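Local coordinates for SPbeta prophage-derived uncharacterized protein YorR (Bacillus subtilis, PDB 3KB2) that binds a guanine nucleotide and magnesium through a P-loop and is probably a nucleoside monophosphate kinase-like enzyme, perhaps acting on dTMP, at residues A[7-15]-A[108-116]; A[16-27]-A[153-164]. One frame throughout, in Å; residues are numbered along the deposited sequence.

How the interactions relate
Both interactions touch the same bound nucleotide, G3D. Interaction 1 joins the P-loop, which follows the central strand 3-7 of the five-stranded parallel sheet, to helix 105-115; interaction 2 packs helix 14-25, which the P-loop runs into, against the C-terminal helix 153-166. Their centres lie about 19 Å apart, and F13 of the first touches S153 of the second. Along the chain the segments alternate: 7-15, 16-27, 108-116, 153-164. Helix 14-25 therefore links the two, and residues distant in sequence converge on G3D, with the 5'-diphosphate held mainly by 11-16 and the guanine lying on the F13 ring, with S153 N bonded to its O6. Strand order 2-3-1-4-5 fits the P-loop kinase fold.

Interaction 1: residues A[7-15]-A[108-116]; sequences EGPDCCFKS and IKKRLRVRG. With MG (magnesium ion), chain D; G3D (guanosine-3'-monophosphate-5'-diphosphate), chain C.
R111 reaches from helix 105-115 to the P-loop with its chain extended from CG to NE, laying its guanidinium over one face of the F13 ring. The planes are 25° apart, and R111 NH2 comes within 3.4 Å of F13 CZ. G3D C5 lies over the opposite ring face, so the phenyl is layered between arginine and guanine, a role suited to a flat apolar side chain. R111 is also fixed at its edge: R111 NH1 donates to C11 O at 3.0 Å in the carbonyl plane, while R111 NH2 bonds T148 O.

One helical turn on, R115 meets D10 more loosely. R115 NH2 stands 3.6 Å from D10 OD1 in a salt bridge, with carboxylate and guanidinium planes 44° apart. C11 SG lies beside R115 NH2 and also packs on L112 CD2. I108 CD1 presses on C12 SG at 3.4 Å, a small apolar contact between helix and loop.

The same loop holds the 5'-diphosphate: C11 N donates to G3D O1B at 2.8 Å, and K14 N and NZ both reach G3D O2B. S15 OG binds magnesium at 2.3 Å, with G3D O3B and four waters completing six ligands. G8, at backbone angles that call for glycine, begins the turn.

Along the chain the P-loop connects strand 3-7 to helix 14-25; C12 and K14 rest on L101 of strand 96-102, while I108 and L112 lean on I125 of helix 122-137.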
loop_
_atom_site.group_PDB
_atom_site.type_symbol
_atom_site.label_atom_id
_atom_site.label_comp_id
_atom_site.label_asym_id
_atom_site.label_seq_id
_atom_site.Cartn_x
_atom_site.Cartn_y
_atom_site.Cartn_z
ATOM N N GLU A 7 15.659 9.039 4.848
ATOM C CA GLU A 7 15.141 7.696 4.672
ATOM C C GLU A 7 14.426 7.225 5.921
ATOM O O GLU A 7 14.619 7.769 7.007
ATOM C CB GLU A 7 16.284 6.728 4.330
ATOM C CG GLU A 7 16.945 6.993 2.986
ATOM C CD GLU A 7 16.119 6.476 1.826
ATOM O OE1 GLU A 7 14.882 6.656 1.853
ATOM O OE2 GLU A 7 16.700 5.899 0.878
ATOM N N GLY A 8 13.603 6.201 5.756
ATOM C CA GLY A 8 12.869 5.668 6.882
ATOM C C GLY A 8 11.436 5.367 6.504
ATOM O O GLY A 8 10.942 5.838 5.470
ATOM N N PRO A 9 10.741 4.568 7.329
ATOM C CA PRO A 9 9.346 4.192 7.097
ATOM C C PRO A 9 8.423 5.405 7.150
ATOM O O PRO A 9 8.833 6.494 7.560
ATOM C CB PRO A 9 9.065 3.217 8.233
ATOM C CG PRO A 9 9.923 3.769 9.349
ATOM C CD PRO A 9 11.218 4.012 8.610
ATOM N N ASP A 10 7.172 5.200 6.748
ATOM C CA ASP A 10 6.161 6.253 6.739
ATOM C C ASP A 10 5.868 6.858 8.104
ATOM O O ASP A 10 6.067 6.229 9.146
ATOM C CB ASP A 10 4.847 5.716 6.189
ATOM C CG ASP A 10 4.894 5.462 4.707
ATOM O OD1 ASP A 10 3.833 5.101 4.150
ATOM O OD2 ASP A 10 5.980 5.617 4.105
ATOM N N CYS A 11 5.370 8.086 8.078
ATOM C CA CYS A 11 5.004 8.786 9.296
ATOM C C CYS A 11 6.144 8.970 10.284
ATOM O O CYS A 11 5.953 8.848 11.497
ATOM C CB CYS A 11 3.841 8.051 9.962
ATOM S SG CYS A 11 2.362 8.023 8.927
ATOM N N CYS A 12 7.332 9.261 9.771
ATOM C CA CYS A 12 8.471 9.471 10.643
ATOM C C CYS A 12 9.044 10.869 10.457
ATOM O O CYS A 12 10.243 11.082 10.612
ATOM C CB CYS A 12 9.540 8.400 10.405
ATOM S SG CYS A 12 9.073 6.753 11.028
ATOM N N PHE A 13 8.168 11.809 10.121
ATOM C CA PHE A 13 8.533 13.205 9.952
ATOM C C PHE A 13 9.455 13.526 8.776
ATOM O O PHE A 13 9.939 14.651 8.666
ATOM C CB PHE A 13 9.172 13.736 11.251
ATOM C CG PHE A 13 8.379 13.434 12.518
ATOM C CD1 PHE A 13 7.023 13.122 12.465
ATOM C CD2 PHE A 13 8.986 13.528 13.774
ATOM C CE1 PHE A 13 6.288 12.914 13.639
ATOM C CE2 PHE A 13 8.247 13.323 14.946
ATOM C CZ PHE A 13 6.907 13.019 14.877
ATOM N N LYS A 14 9.689 12.566 7.888
ATOM C CA LYS A 14 10.589 12.810 6.762
ATOM C C LYS A 14 10.275 14.064 5.954
ATOM O O LYS A 14 11.132 14.931 5.794
ATOM C CB LYS A 14 10.642 11.582 5.842
ATOM C CG LYS A 14 11.160 10.338 6.561
ATOM C CD LYS A 14 11.606 9.246 5.600
ATOM C CE LYS A 14 10.531 8.927 4.579
ATOM N NZ LYS A 14 9.262 8.635 5.251
ATOM N N SER A 15 9.046 14.171 5.460
ATOM C CA SER A 15 8.649 15.319 4.652
ATOM C C SER A 15 8.593 16.637 5.410
ATOM O O SER A 15 8.853 17.704 4.848
ATOM C CB SER A 15 7.310 15.028 3.996
ATOM O OG SER A 15 7.496 13.996 3.042
ATOM N N ILE A 108 4.467 3.917 15.155
ATOM C CA ILE A 108 4.140 3.984 13.743
ATOM C C ILE A 108 2.683 3.602 13.543
ATOM O O ILE A 108 1.937 4.301 12.875
ATOM C CB ILE A 108 5.041 3.019 12.928
ATOM C CG1 ILE A 108 6.497 3.473 13.035
ATOM C CG2 ILE A 108 4.573 2.941 11.473
ATOM C CD1 ILE A 108 6.721 4.899 12.592
ATOM N N LYS A 109 2.281 2.488 14.133
ATOM C CA LYS A 109 0.911 2.041 13.994
ATOM C C LYS A 109 -0.068 3.112 14.462
ATOM O O LYS A 109 -1.112 3.327 13.840
ATOM C CB LYS A 109 0.726 0.744 14.768
ATOM C CG LYS A 109 1.545 -0.387 14.171
ATOM C CD LYS A 109 1.550 -1.603 15.062
ATOM C CE LYS A 109 2.541 -2.637 14.563
ATOM N NZ LYS A 109 2.551 -3.822 15.458
ATOM N N LYS A 110 0.278 3.795 15.550
ATOM C CA LYS A 110 -0.565 4.864 16.085
ATOM C C LYS A 110 -0.710 6.000 15.064
ATOM O O LYS A 110 -1.800 6.489 14.807
ATOM C CB LYS A 110 0.046 5.423 17.378
ATOM C CG LYS A 110 -0.828 6.452 18.082
ATOM C CD LYS A 110 -0.053 7.717 18.431
ATOM C CE LYS A 110 1.095 7.450 19.392
ATOM N NZ LYS A 110 0.583 6.899 20.680
ATOM N N ARG A 111 0.398 6.419 14.478
ATOM C CA ARG A 111 0.345 7.499 13.518
ATOM C C ARG A 111 -0.470 7.128 12.295
ATOM O O ARG A 111 -1.055 7.994 11.663
ATOM C CB ARG A 111 1.766 7.919 13.147
ATOM C CG ARG A 111 2.513 8.476 14.347
ATOM C CD ARG A 111 3.923 8.904 14.017
ATOM N NE ARG A 111 4.565 9.441 15.208
ATOM C CZ ARG A 111 5.875 9.600 15.349
ATOM N NH1 ARG A 111 6.700 9.263 14.363
ATOM N NH2 ARG A 111 6.353 10.078 16.491
ATOM N N LEU A 112 -0.508 5.841 11.965
ATOM C CA LEU A 112 -1.285 5.354 10.819
ATOM C C LEU A 112 -2.778 5.407 11.144
ATOM O O LEU A 112 -3.594 5.794 10.308
ATOM C CB LEU A 112 -0.872 3.918 10.475
ATOM C CG LEU A 112 0.513 3.778 9.822
ATOM C CD1 LEU A 112 0.916 2.316 9.702
ATOM C CD2 LEU A 112 0.465 4.429 8.456
ATOM N N ARG A 113 -3.129 5.021 12.367
ATOM C CA ARG A 113 -4.517 5.061 12.790
ATOM C C ARG A 113 -5.016 6.492 12.686
ATOM O O ARG A 113 -6.006 6.761 12.016
ATOM C CB ARG A 113 -4.668 4.584 14.233
ATOM C CG ARG A 113 -4.491 3.094 14.434
ATOM C CD ARG A 113 -5.045 2.657 15.789
ATOM N NE ARG A 113 -4.259 3.125 16.930
ATOM C CZ ARG A 113 -3.120 2.573 17.349
ATOM N NH1 ARG A 113 -2.607 1.518 16.721
ATOM N NH2 ARG A 113 -2.500 3.062 18.423
ATOM N N VAL A 114 -4.326 7.419 13.340
ATOM C CA VAL A 114 -4.755 8.808 13.293
ATOM C C VAL A 114 -4.748 9.365 11.876
ATOM O O VAL A 114 -5.605 10.172 11.519
ATOM C CB VAL A 114 -3.879 9.705 14.181
ATOM C CG1 VAL A 114 -3.940 9.220 15.614
ATOM C CG2 VAL A 114 -2.459 9.710 13.676
ATOM N N ARG A 115 -3.785 8.944 11.068
ATOM C CA ARG A 115 -3.719 9.423 9.696
ATOM C C ARG A 115 -4.985 8.989 8.958
ATOM O O ARG A 115 -5.442 9.656 8.028
ATOM C CB ARG A 115 -2.491 8.844 8.990
ATOM C CG ARG A 115 -2.412 9.210 7.518
ATOM C CD ARG A 115 -1.880 8.054 6.687
ATOM N NE ARG A 115 -0.459 8.181 6.370
ATOM C CZ ARG A 115 0.211 7.326 5.603
ATOM N NH1 ARG A 115 -0.412 6.277 5.075
ATOM N NH2 ARG A 115 1.499 7.524 5.355
ATOM N N GLY A 116 -5.548 7.865 9.392
ATOM C CA GLY A 116 -6.744 7.340 8.764
ATOM C C GLY A 116 -6.392 6.165 7.873
ATOM O O GLY A 116 -6.054 6.345 6.700
HETATM MG MG MG D . 6.485 11.916 3.013
HETATM P PB G3D C . 6.463 11.138 6.468
HETATM O O1B G3D C . 5.626 9.951 5.986
HETATM O O2B G3D C . 7.790 10.844 7.018
HETATM O O3B G3D C . 6.607 12.207 5.213
HETATM P PA G3D C . 5.448 13.579 7.580
HETATM O O3A G3D C . 5.653 11.987 7.492
HETATM O O1A G3D C . 6.712 14.288 7.705
HETATM O O2A G3D C . 4.496 13.955 6.434
HETATM O "O5'" G3D C . 4.712 13.720 9.063
HETATM C "C5'" G3D C . 3.663 12.679 9.222
HETATM C "C4'" G3D C . 2.798 13.472 10.319
HETATM O "O4'" G3D C . 3.441 13.666 11.590
HETATM C "C3'" G3D C . 2.252 14.760 9.984
HETATM O "O3'" G3D C . 0.908 14.894 10.371
HETATM C "C2'" G3D C . 3.193 15.881 10.514
HETATM O "O2'" G3D C . 2.548 16.992 10.805
HETATM C "C1'" G3D C . 3.411 15.040 11.993
HETATM N N9 G3D C . 4.608 15.654 12.680
HETATM C C8 G3D C . 5.636 16.294 12.002
HETATM N N7 G3D C . 6.392 16.615 13.076
HETATM C C5 G3D C . 5.826 16.346 14.323
HETATM C C6 G3D C . 6.312 16.570 15.462
HETATM O O6 G3D C . 7.361 17.044 15.996
HETATM N N1 G3D C . 5.418 15.998 16.528
HETATM C C2 G3D C . 4.348 15.438 16.093
HETATM N N2 G3D C . 3.512 14.810 17.166
HETATM N N3 G3D C . 3.886 15.128 14.892
HETATM C C4 G3D C . 4.719 15.708 14.032
HETATM P P1 G3D C . -0.142 15.245 9.587
HETATM O O4P G3D C . -0.376 16.656 9.630
HETATM O O5P G3D C . -1.352 14.509 10.348
HETATM O O6P G3D C . -0.294 14.580 8.216
HETATM O O HOH W 1 4.798 13.242 3.991
HETATM O O HOH W 2 8.495 10.909 2.730
HETATM O O HOH W 3 5.415 12.137 0.996
HETATM O O HOH W 4 5.651 9.844 3.310
#

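Interaction 2: residues A[16-27]-A[153-164]; sequences TVAAKLSKELKY and SDEIAKDIIFLV. With G3D (guanosine-3'-monophosphate-5'-diphosphate), chain C.
L21 drives its CD2 methyl against A157, I160 and I161, 3.7 Å from A157 CB and 3.8 Å from I160 CG2, in the tight centre of this helix pair. Alanine suits the site because its short side chain lets the leucine come up to the opposing backbone. The helix axes approach to 9.1 Å and cross at -48°. V17 extends the apolar seam: with CG1 anti to the backbone N (chi1 168°), its two branches divide, CG1 meeting I160 CD1 and CG2 meeting I156 CG2. On the sheet side, L21 also touches I59 and I160 touches W146.

Toward solvent fewer atoms meet: exposed E24 offers only its aliphatic part, CG 3.6 Å from I161 CD1, and K20 lays CB on A157 CB; the long ion pair of K20 with D154 is doubtful in the model. L25 and V164 meet beyond the centre, L25 CD2 to V164 CG1 at 4.0 Å.

The N-terminal ends differ in chemistry. T16 N and OG1 both donate to G3D O1A, and S153 N bonds G3D O6 at 3.1 Å. No hydrogen bond joins the helices themselves, which implies that aliphatic packing does most to hold them together while their polar first turns serve the nucleotide.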
loop_
_atom_site.group_PDB
_atom_site.type_symbol
_atom_site.label_atom_id
_atom_site.label_comp_id
_atom_site.label_asym_id
_atom_site.label_seq_id
_atom_site.Cartn_x
_atom_site.Cartn_y
_atom_site.Cartn_z
ATOM N N THR A 16 8.247 16.549 6.690
ATOM C CA THR A 16 8.174 17.713 7.567
ATOM C C THR A 16 9.610 18.197 7.764
ATOM O O THR A 16 9.911 19.374 7.565
ATOM C CB THR A 16 7.566 17.326 8.933
ATOM O OG1 THR A 16 6.269 16.766 8.715
ATOM C CG2 THR A 16 7.431 18.544 9.848
ATOM N N VAL A 17 10.499 17.283 8.149
ATOM C CA VAL A 17 11.894 17.657 8.354
ATOM C C VAL A 17 12.427 18.300 7.088
ATOM O O VAL A 17 13.057 19.352 7.136
ATOM C CB VAL A 17 12.766 16.437 8.718
ATOM C CG1 VAL A 17 14.241 16.804 8.633
ATOM C CG2 VAL A 17 12.439 15.990 10.121
ATOM N N ALA A 18 12.153 17.666 5.954
ATOM C CA ALA A 18 12.599 18.159 4.660
ATOM C C ALA A 18 12.165 19.611 4.430
ATOM O O ALA A 18 12.948 20.449 3.961
ATOM C CB ALA A 18 12.045 17.267 3.561
ATOM N N ALA A 19 10.910 19.903 4.757
ATOM C CA ALA A 19 10.364 21.243 4.583
ATOM C C ALA A 19 11.043 22.257 5.498
ATOM O O ALA A 19 11.283 23.396 5.107
ATOM C CB ALA A 19 8.855 21.226 4.856
ATOM N N LYS A 20 11.338 21.835 6.728
ATOM C CA LYS A 20 11.981 22.704 7.709
ATOM C C LYS A 20 13.453 22.948 7.343
ATOM O O LYS A 20 13.973 24.059 7.512
ATOM C CB LYS A 20 11.869 22.081 9.113
ATOM C CG LYS A 20 10.433 21.969 9.662
ATOM C CD LYS A 20 10.399 21.211 10.991
ATOM C CE LYS A 20 9.167 21.548 11.845
ATOM N NZ LYS A 20 7.887 21.397 11.119
ATOM N N LEU A 21 14.123 21.915 6.836
ATOM C CA LEU A 21 15.521 22.041 6.442
ATOM C C LEU A 21 15.614 22.928 5.208
ATOM O O LEU A 21 16.532 23.733 5.078
ATOM C CB LEU A 21 16.123 20.663 6.140
ATOM C CG LEU A 21 16.284 19.695 7.326
ATOM C CD1 LEU A 21 16.728 18.323 6.817
ATOM C CD2 LEU A 21 17.292 20.254 8.322
ATOM N N SER A 22 14.644 22.788 4.315
ATOM C CA SER A 22 14.617 23.564 3.082
ATOM C C SER A 22 14.390 25.054 3.321
ATOM O O SER A 22 14.959 25.900 2.628
ATOM C CB SER A 22 13.527 23.025 2.158
ATOM O OG SER A 22 13.468 23.773 0.959
ATOM N N LYS A 23 13.546 25.373 4.294
ATOM C CA LYS A 23 13.255 26.760 4.625
ATOM C C LYS A 23 14.535 27.421 5.128
ATOM O O LYS A 23 14.872 28.529 4.713
ATOM C CB LYS A 23 12.174 26.819 5.699
ATOM C CG LYS A 23 11.685 28.208 6.041
ATOM C CD LYS A 23 10.614 28.120 7.126
ATOM C CE LYS A 23 10.082 29.501 7.528
ATOM N NZ LYS A 23 9.109 29.424 8.656
ATOM N N GLU A 24 15.253 26.727 6.009
ATOM C CA GLU A 24 16.499 27.244 6.567
ATOM C C GLU A 24 17.652 27.220 5.578
ATOM O O GLU A 24 18.159 28.263 5.191
ATOM C CB GLU A 24 16.898 26.454 7.819
ATOM C CG GLU A 24 18.330 26.742 8.326
ATOM C CD GLU A 24 18.456 28.020 9.160
ATOM O OE1 GLU A 24 19.605 28.378 9.533
ATOM O OE2 GLU A 24 17.413 28.656 9.452
ATOM N N LEU A 25 18.065 26.025 5.168
ATOM C CA LEU A 25 19.193 25.867 4.246
ATOM C C LEU A 25 18.892 26.370 2.844
ATOM O O LEU A 25 19.803 26.604 2.048
ATOM C CB LEU A 25 19.581 24.392 4.163
ATOM C CG LEU A 25 20.025 23.718 5.459
ATOM C CD1 LEU A 25 19.910 22.226 5.308
ATOM C CD2 LEU A 25 21.450 24.127 5.798
ATOM N N LYS A 26 17.605 26.523 2.559
ATOM C CA LYS A 26 17.127 26.963 1.256
ATOM C C LYS A 26 17.439 25.940 0.169
ATOM O O LYS A 26 17.648 26.291 -0.994
ATOM C CB LYS A 26 17.713 28.329 0.899
ATOM C CG LYS A 26 17.227 29.431 1.831
ATOM C CD LYS A 26 17.696 30.795 1.373
ATOM C CE LYS A 26 17.058 31.900 2.212
ATOM N NZ LYS A 26 15.564 31.889 2.108
ATOM N N TYR A 27 17.476 24.666 0.558
ATOM C CA TYR A 27 17.726 23.593 -0.397
ATOM C C TYR A 27 16.394 23.159 -0.995
ATOM O O TYR A 27 15.387 23.093 -0.302
ATOM C CB TYR A 27 18.354 22.371 0.277
ATOM C CG TYR A 27 19.796 22.509 0.721
ATOM C CD1 TYR A 27 20.576 23.607 0.357
ATOM C CD2 TYR A 27 20.379 21.525 1.505
ATOM C CE1 TYR A 27 21.908 23.714 0.777
ATOM C CE2 TYR A 27 21.695 21.617 1.925
ATOM C CZ TYR A 27 22.456 22.708 1.568
ATOM O OH TYR A 27 23.746 22.781 2.048
ATOM N N SER A 153 10.276 17.058 14.818
ATOM C CA SER A 153 10.866 17.482 13.549
ATOM C C SER A 153 11.681 18.764 13.703
ATOM O O SER A 153 12.619 18.997 12.949
ATOM C CB SER A 153 9.794 17.653 12.459
ATOM O OG SER A 153 8.749 18.516 12.858
ATOM N N ASP A 154 11.328 19.599 14.675
ATOM C CA ASP A 154 12.090 20.821 14.904
ATOM C C ASP A 154 13.470 20.452 15.429
ATOM O O ASP A 154 14.486 20.893 14.900
ATOM C CB ASP A 154 11.403 21.715 15.937
ATOM C CG ASP A 154 10.465 22.718 15.309
ATOM O OD1 ASP A 154 9.950 23.590 16.042
ATOM O OD2 ASP A 154 10.245 22.634 14.085
ATOM N N GLU A 155 13.493 19.646 16.482
ATOM C CA GLU A 155 14.738 19.214 17.097
ATOM C C GLU A 155 15.628 18.466 16.110
ATOM O O GLU A 155 16.851 18.620 16.129
ATOM C CB GLU A 155 14.441 18.337 18.323
ATOM C CG GLU A 155 13.956 19.128 19.546
ATOM C CD GLU A 155 13.349 18.250 20.642
ATOM O OE1 GLU A 155 13.108 18.777 21.753
ATOM O OE2 GLU A 155 13.101 17.049 20.395
ATOM N N ILE A 156 15.016 17.667 15.243
ATOM C CA ILE A 156 15.777 16.921 14.256
ATOM C C ILE A 156 16.389 17.882 13.229
ATOM O O ILE A 156 17.603 17.861 13.002
ATOM C CB ILE A 156 14.876 15.829 13.607
ATOM C CG1 ILE A 156 14.654 14.713 14.640
ATOM C CG2 ILE A 156 15.520 15.252 12.334
ATOM C CD1 ILE A 156 13.734 13.606 14.194
ATOM N N ALA A 157 15.568 18.747 12.642
ATOM C CA ALA A 157 16.073 19.707 11.668
ATOM C C ALA A 157 17.209 20.540 12.270
ATOM O O ALA A 157 18.219 20.785 11.613
ATOM C CB ALA A 157 14.949 20.606 11.184
ATOM N N LYS A 158 17.053 20.966 13.519
ATOM C CA LYS A 158 18.096 21.741 14.184
ATOM C C LYS A 158 19.384 20.919 14.260
ATOM O O LYS A 158 20.462 21.436 13.979
ATOM C CB LYS A 158 17.621 22.150 15.582
ATOM C CG LYS A 158 18.701 22.679 16.509
ATOM C CD LYS A 158 18.091 23.119 17.848
ATOM C CE LYS A 158 19.147 23.716 18.772
ATOM N NZ LYS A 158 19.858 24.853 18.103
ATOM N N ASP A 159 19.281 19.638 14.618
ATOM C CA ASP A 159 20.471 18.782 14.692
ATOM C C ASP A 159 21.152 18.660 13.337
ATOM O O ASP A 159 22.371 18.735 13.244
ATOM C CB ASP A 159 20.123 17.377 15.178
ATOM C CG ASP A 159 20.242 17.232 16.685
ATOM O OD1 ASP A 159 20.555 18.233 17.368
ATOM O OD2 ASP A 159 20.025 16.110 17.185
ATOM N N ILE A 160 20.356 18.458 12.293
ATOM C CA ILE A 160 20.891 18.320 10.950
ATOM C C ILE A 160 21.497 19.634 10.466
ATOM O O ILE A 160 22.522 19.640 9.780
ATOM C CB ILE A 160 19.791 17.839 9.974
ATOM C CG1 ILE A 160 19.408 16.388 10.314
ATOM C CG2 ILE A 160 20.269 17.972 8.531
ATOM C CD1 ILE A 160 18.224 15.843 9.520
ATOM N N ILE A 161 20.872 20.749 10.828
ATOM C CA ILE A 161 21.384 22.060 10.427
ATOM C C ILE A 161 22.754 22.246 11.063
ATOM O O ILE A 161 23.688 22.769 10.444
ATOM C CB ILE A 161 20.434 23.184 10.884
ATOM C CG1 ILE A 161 19.138 23.099 10.071
ATOM C CG2 ILE A 161 21.108 24.558 10.696
ATOM C CD1 ILE A 161 18.047 23.988 10.558
ATOM N N PHE A 162 22.861 21.794 12.308
ATOM C CA PHE A 162 24.102 21.865 13.053
ATOM C C PHE A 162 25.203 21.093 12.326
ATOM O O PHE A 162 26.317 21.582 12.187
ATOM C CB PHE A 162 23.904 21.275 14.446
ATOM C CG PHE A 162 25.187 20.923 15.133
ATOM C CD1 PHE A 162 25.984 21.916 15.703
ATOM C CD2 PHE A 162 25.627 19.598 15.167
ATOM C CE1 PHE A 162 27.204 21.600 16.295
ATOM C CE2 PHE A 162 26.843 19.266 15.754
ATOM C CZ PHE A 162 27.638 20.268 16.320
ATOM N N LEU A 163 24.884 19.879 11.886
ATOM C CA LEU A 163 25.829 19.018 11.173
ATOM C C LEU A 163 26.309 19.592 9.850
ATOM O O LEU A 163 27.471 19.443 9.492
ATOM C CB LEU A 163 25.206 17.642 10.911
ATOM C CG LEU A 163 25.198 16.629 12.054
ATOM C CD1 LEU A 163 24.250 15.481 11.747
ATOM C CD2 LEU A 163 26.613 16.120 12.281
ATOM N N VAL A 164 25.408 20.221 9.109
ATOM C CA VAL A 164 25.778 20.807 7.828
ATOM C C VAL A 164 26.749 21.946 8.046
ATOM O O VAL A 164 27.738 22.078 7.325
ATOM C CB VAL A 164 24.553 21.336 7.092
ATOM C CG1 VAL A 164 24.979 22.179 5.901
ATOM C CG2 VAL A 164 23.703 20.164 6.647
HETATM P PB G3D C . 6.463 11.138 6.468
HETATM O O1B G3D C . 5.626 9.951 5.986
HETATM O O2B G3D C . 7.790 10.844 7.018
HETATM O O3B G3D C . 6.607 12.207 5.213
HETATM P PA G3D C . 5.448 13.579 7.580
HETATM O O3A G3D C . 5.653 11.987 7.492
HETATM O O1A G3D C . 6.712 14.288 7.705
HETATM O O2A G3D C . 4.496 13.955 6.434
HETATM O "O5'" G3D C . 4.712 13.720 9.063
HETATM C "C5'" G3D C . 3.663 12.679 9.222
HETATM C "C4'" G3D C . 2.798 13.472 10.319
HETATM O "O4'" G3D C . 3.441 13.666 11.590
HETATM C "C3'" G3D C . 2.252 14.760 9.984
HETATM O "O3'" G3D C . 0.908 14.894 10.371
HETATM C "C2'" G3D C . 3.193 15.881 10.514
HETATM O "O2'" G3D C . 2.548 16.992 10.805
HETATM C "C1'" G3D C . 3.411 15.040 11.993
HETATM N N9 G3D C . 4.608 15.654 12.680
HETATM C C8 G3D C . 5.636 16.294 12.002
HETATM N N7 G3D C . 6.392 16.615 13.076
HETATM C C5 G3D C . 5.826 16.346 14.323
HETATM C C6 G3D C . 6.312 16.570 15.462
HETATM O O6 G3D C . 7.361 17.044 15.996
HETATM N N1 G3D C . 5.418 15.998 16.528
HETATM C C2 G3D C . 4.348 15.438 16.093
HETATM N N2 G3D C . 3.512 14.810 17.166
HETATM N N3 G3D C . 3.886 15.128 14.892
HETATM C C4 G3D C . 4.719 15.708 14.032
HETATM P P1 G3D C . -0.142 15.245 9.587
HETATM O O4P G3D C . -0.376 16.656 9.630
HETATM O O5P G3D C . -1.352 14.509 10.348
HETATM O O6P G3D C . -0.294 14.580 8.216
#